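Local coordinates for VP1 (Merkel cell polyomavirus, PDB 4FMG), which forms the disulfide-linked pentamers that build the icosahedral capsid of the virus, probably acting as a structural molecule, at residues 24-29 with 251-256. Sequence-based numbering, arbitrary orientation.
Sequences IELYLN and LFISCA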
ATOM      1  N   ILE C  24     -25.204  -7.893  21.130  1.00 27.69           N
ATOM      2  CA  ILE C  24     -24.796  -9.305  21.145  1.00 28.38           C
ATOM      3  C   ILE C  24     -23.263  -9.439  21.066  1.00 27.36           C
ATOM      4  O   ILE C  24     -22.630  -8.886  20.160  1.00 24.24           O
ATOM      5  CB  ILE C  24     -25.508 -10.113  20.005  1.00 27.74           C
ATOM      6  CG1 ILE C  24     -26.635 -10.982  20.573  1.00 32.71           C
ATOM      7  CG2 ILE C  24     -24.541 -11.021  19.273  1.00 28.71           C
ATOM      8  CD1 ILE C  24     -27.797 -10.226  21.168  1.00 34.64           C
ATOM      9  N   GLU C  25     -22.685 -10.164  22.026  1.00 27.95           N
ATOM     10  CA  GLU C  25     -21.241 -10.415  22.078  1.00 28.85           C
ATOM     11  C   GLU C  25     -20.956 -11.883  21.851  1.00 28.61           C
ATOM     12  O   GLU C  25     -21.673 -12.744  22.373  1.00 29.08           O
ATOM     13  CB  GLU C  25     -20.670 -10.060  23.450  1.00 32.64           C
ATOM     14  CG  GLU C  25     -20.462  -8.591  23.720  1.00 38.60           C
ATOM     15  CD  GLU C  25     -19.425  -8.355  24.808  1.00 45.60           C
ATOM     16  OE1 GLU C  25     -18.510  -9.194  24.943  1.00 43.58           O
ATOM     17  OE2 GLU C  25     -19.521  -7.330  25.523  1.00 50.76           O
ATOM     18  N   LEU C  26     -19.917 -12.159  21.072  0.70 19.61           N
ATOM     19  CA  LEU C  26     -19.390 -13.508  20.976  0.70 19.83           C
ATOM     20  C   LEU C  26     -17.980 -13.524  20.424  0.70 18.46           C
ATOM     21  O   LEU C  26     -17.471 -12.527  19.918  0.70 17.63           O
ATOM     22  CB  LEU C  26     -20.292 -14.416  20.127  0.70 19.86           C
ATOM     23  CG  LEU C  26     -20.271 -14.164  18.620  0.70 21.03           C
ATOM     24  CD1 LEU C  26     -20.679 -15.413  17.843  0.70 21.41           C
ATOM     25  CD2 LEU C  26     -21.149 -12.968  18.271  0.70 21.12           C
ATOM     26  N   TYR C  27     -17.371 -14.693  20.532  1.00 18.16           N
ATOM     27  CA  TYR C  27     -16.082 -14.987  19.906  1.00 17.26           C
ATOM     28  C   TYR C  27     -16.152 -16.353  19.205  1.00 17.56           C
ATOM     29  O   TYR C  27     -16.893 -17.264  19.626  1.00 16.39           O
ATOM     30  CB  TYR C  27     -14.930 -14.933  20.915  1.00 15.30           C
ATOM     31  CG  TYR C  27     -14.987 -16.009  21.981  1.00 19.43           C
ATOM     32  CD1 TYR C  27     -14.361 -17.248  21.792  1.00 18.52           C
ATOM     33  CD2 TYR C  27     -15.661 -15.789  23.184  1.00 18.23           C
ATOM     34  CE1 TYR C  27     -14.427 -18.246  22.768  1.00 20.10           C
ATOM     35  CE2 TYR C  27     -15.719 -16.771  24.170  1.00 24.57           C
ATOM     36  CZ  TYR C  27     -15.100 -17.995  23.955  1.00 23.33           C
ATOM     37  OH  TYR C  27     -15.169 -18.966  24.927  1.00 26.87           O
ATOM     38  N   LEU C  28     -15.397 -16.479  18.124  1.00 16.98           N
ATOM     39  CA  LEU C  28     -15.340 -17.718  17.371  1.00 17.80           C
ATOM     40  C   LEU C  28     -13.886 -18.171  17.280  1.00 18.44           C
ATOM     41  O   LEU C  28     -13.035 -17.456  16.738  1.00 17.20           O
ATOM     42  CB  LEU C  28     -15.952 -17.527  15.979  1.00 18.02           C
ATOM     43  CG  LEU C  28     -17.484 -17.405  15.899  1.00 19.24           C
ATOM     44  CD1 LEU C  28     -17.950 -17.204  14.458  1.00 18.04           C
ATOM     45  CD2 LEU C  28     -18.178 -18.626  16.519  1.00 17.74           C
ATOM     46  N   ASN C  29     -13.599 -19.339  17.850  1.00 17.95           N
ATOM     47  CA  ASN C  29     -12.261 -19.915  17.769  1.00 17.40           C
ATOM     48  C   ASN C  29     -12.002 -20.499  16.384  1.00 17.54           C
ATOM     49  O   ASN C  29     -12.935 -20.970  15.734  1.00 17.84           O
ATOM     50  CB  ASN C  29     -12.059 -20.944  18.876  1.00 18.34           C
ATOM     51  CG  ASN C  29     -11.541 -20.309  20.162  1.00 17.44           C
ATOM     52  OD1 ASN C  29     -10.601 -19.515  20.133  1.00 17.93           O
ATOM     53  ND2 ASN C  29     -12.158 -20.644  21.288  1.00 15.49           N
ATOM     54  N   LEU C 251     -29.351 -14.844  14.738  1.00 21.31           N
ATOM     55  CA  LEU C 251     -28.300 -14.050  14.110  1.00 20.35           C
ATOM     56  C   LEU C 251     -27.151 -14.969  13.701  1.00 20.20           C
ATOM     57  O   LEU C 251     -26.615 -15.711  14.524  1.00 20.89           O
ATOM     58  CB  LEU C 251     -27.792 -12.969  15.074  1.00 18.77           C
ATOM     59  CG  LEU C 251     -26.599 -12.091  14.654  1.00 18.45           C
ATOM     60  CD1 LEU C 251     -26.970 -11.142  13.509  1.00 17.17           C
ATOM     61  CD2 LEU C 251     -26.104 -11.300  15.841  1.00 11.71           C
ATOM     62  N   PHE C 252     -26.781 -14.916  12.431  1.00 18.42           N
ATOM     63  CA  PHE C 252     -25.737 -15.772  11.925  1.00 18.73           C
ATOM     64  C   PHE C 252     -24.459 -15.014  11.742  1.00 19.14           C
ATOM     65  O   PHE C 252     -24.415 -13.988  11.062  1.00 19.09           O
ATOM     66  CB  PHE C 252     -26.154 -16.434  10.621  1.00 21.36           C
ATOM     67  CG  PHE C 252     -27.030 -17.626  10.814  1.00 23.56           C
ATOM     68  CD1 PHE C 252     -28.401 -17.472  11.010  1.00 24.81           C
ATOM     69  CD2 PHE C 252     -26.481 -18.907  10.816  1.00 25.67           C
ATOM     70  CE1 PHE C 252     -29.213 -18.585  11.188  1.00 26.69           C
ATOM     71  CE2 PHE C 252     -27.281 -20.021  10.995  1.00 22.80           C
ATOM     72  CZ  PHE C 252     -28.648 -19.864  11.184  1.00 24.57           C
ATOM     73  N   ILE C 253     -23.419 -15.534  12.382  1.00 19.31           N
ATOM     74  CA  ILE C 253     -22.097 -14.939  12.379  1.00 18.55           C
ATOM     75  C   ILE C 253     -21.096 -15.959  11.853  1.00 18.30           C
ATOM     76  O   ILE C 253     -21.021 -17.085  12.356  1.00 18.71           O
ATOM     77  CB  ILE C 253     -21.730 -14.451  13.794  1.00 17.97           C
ATOM     78  CG1 ILE C 253     -22.659 -13.294  14.181  1.00 20.01           C
ATOM     79  CG2 ILE C 253     -20.276 -14.004  13.851  1.00 16.29           C
ATOM     80  CD1 ILE C 253     -23.029 -13.249  15.636  1.00 24.33           C
ATOM     81  N   SER C 254     -20.350 -15.552  10.827  1.00 17.43           N
ATOM     82  CA  SER C 254     -19.380 -16.400  10.154  1.00 16.92           C
ATOM     83  C   SER C 254     -18.056 -15.667  10.000  1.00 17.04           C
ATOM     84  O   SER C 254     -18.039 -14.446   9.864  1.00 17.21           O
ATOM     85  CB  SER C 254     -19.890 -16.783   8.762  1.00 17.32           C
ATOM     86  OG  SER C 254     -21.244 -17.198   8.791  1.00 19.09           O
ATOM     87  N   CYS C 255     -16.951 -16.413   9.996  1.00 16.69           N
ATOM     88  CA  CYS C 255     -15.633 -15.825   9.737  1.00 16.23           C
ATOM     89  C   CYS C 255     -14.579 -16.859   9.336  1.00 16.11           C
ATOM     90  O   CYS C 255     -14.819 -18.074   9.383  1.00 15.57           O
ATOM     91  CB  CYS C 255     -15.151 -15.038  10.962  1.00 15.59           C
ATOM     92  SG  CYS C 255     -14.841 -16.063  12.405  1.00 16.69           S
ATOM     93  N   ALA C 256     -13.415 -16.357   8.932  1.00 15.38           N
ATOM     94  CA  ALA C 256     -12.226 -17.182   8.704  1.00 15.40           C
ATOM     95  C   ALA C 256     -11.034 -16.242   8.830  1.00 15.83           C
ATOM     96  O   ALA C 256     -11.065 -15.134   8.285  1.00 16.60           O
ATOM     97  CB  ALA C 256     -12.266 -17.821   7.320  1.00 13.84           C
TER
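Leu-28 and Cys-255 meet at the end of the contact where the two strands come nearer, their CA atoms 7.9 Å apart against 9.2 Å for Ile-24 and Leu-251. The leucine reaches over two residues: its CD1 lies 3.9 Å from Cys-255 SG and 4.0 Å from Ile-253 CG2. The same methyl also rests against a backbone oxygen, with Leu-28 CD1 3.7 Å from Ile-253 O. Cys-255 has its sulfur between its own backbone N and carbonyl carbon (chi1 66°), from where SG also touches the Leu-28 CB.

These residues belong to the two facing layers of the VP1 beta-sandwich, the jelly-roll core of the coat protein. Here 24-28 bonds to strand 269-287, and 251-252 to Val-75 and Gly-138. The segment axes, 35° apart in direction, approach to 8.7 Å, and alternate residues of each point into the gap. Val-75 packs on Ile-24, Ala-73 on Leu-28, Ile-137 on Leu-251 and Ile-253, and Phe-135 on Cys-255.

Toward the N-terminal ends of both segments, Leu-26 and Ile-253 approach tip to tip, the isoleucine CD1 facing both leucine methyls. The separation of 3.2 Å between Leu-26 CD2 and Ile-253 CD1 is doubtful, since Leu-26 was modelled in two conformers. Ile-24 and Leu-251, by contrast, lie alongside and point opposite ways, CG2 of Ile-24 lying 3.8 Å from CD2 of Leu-251. On the outer side of strand 11-28, Tyr-27 packs on Pro-183 of a neighbouring subunit.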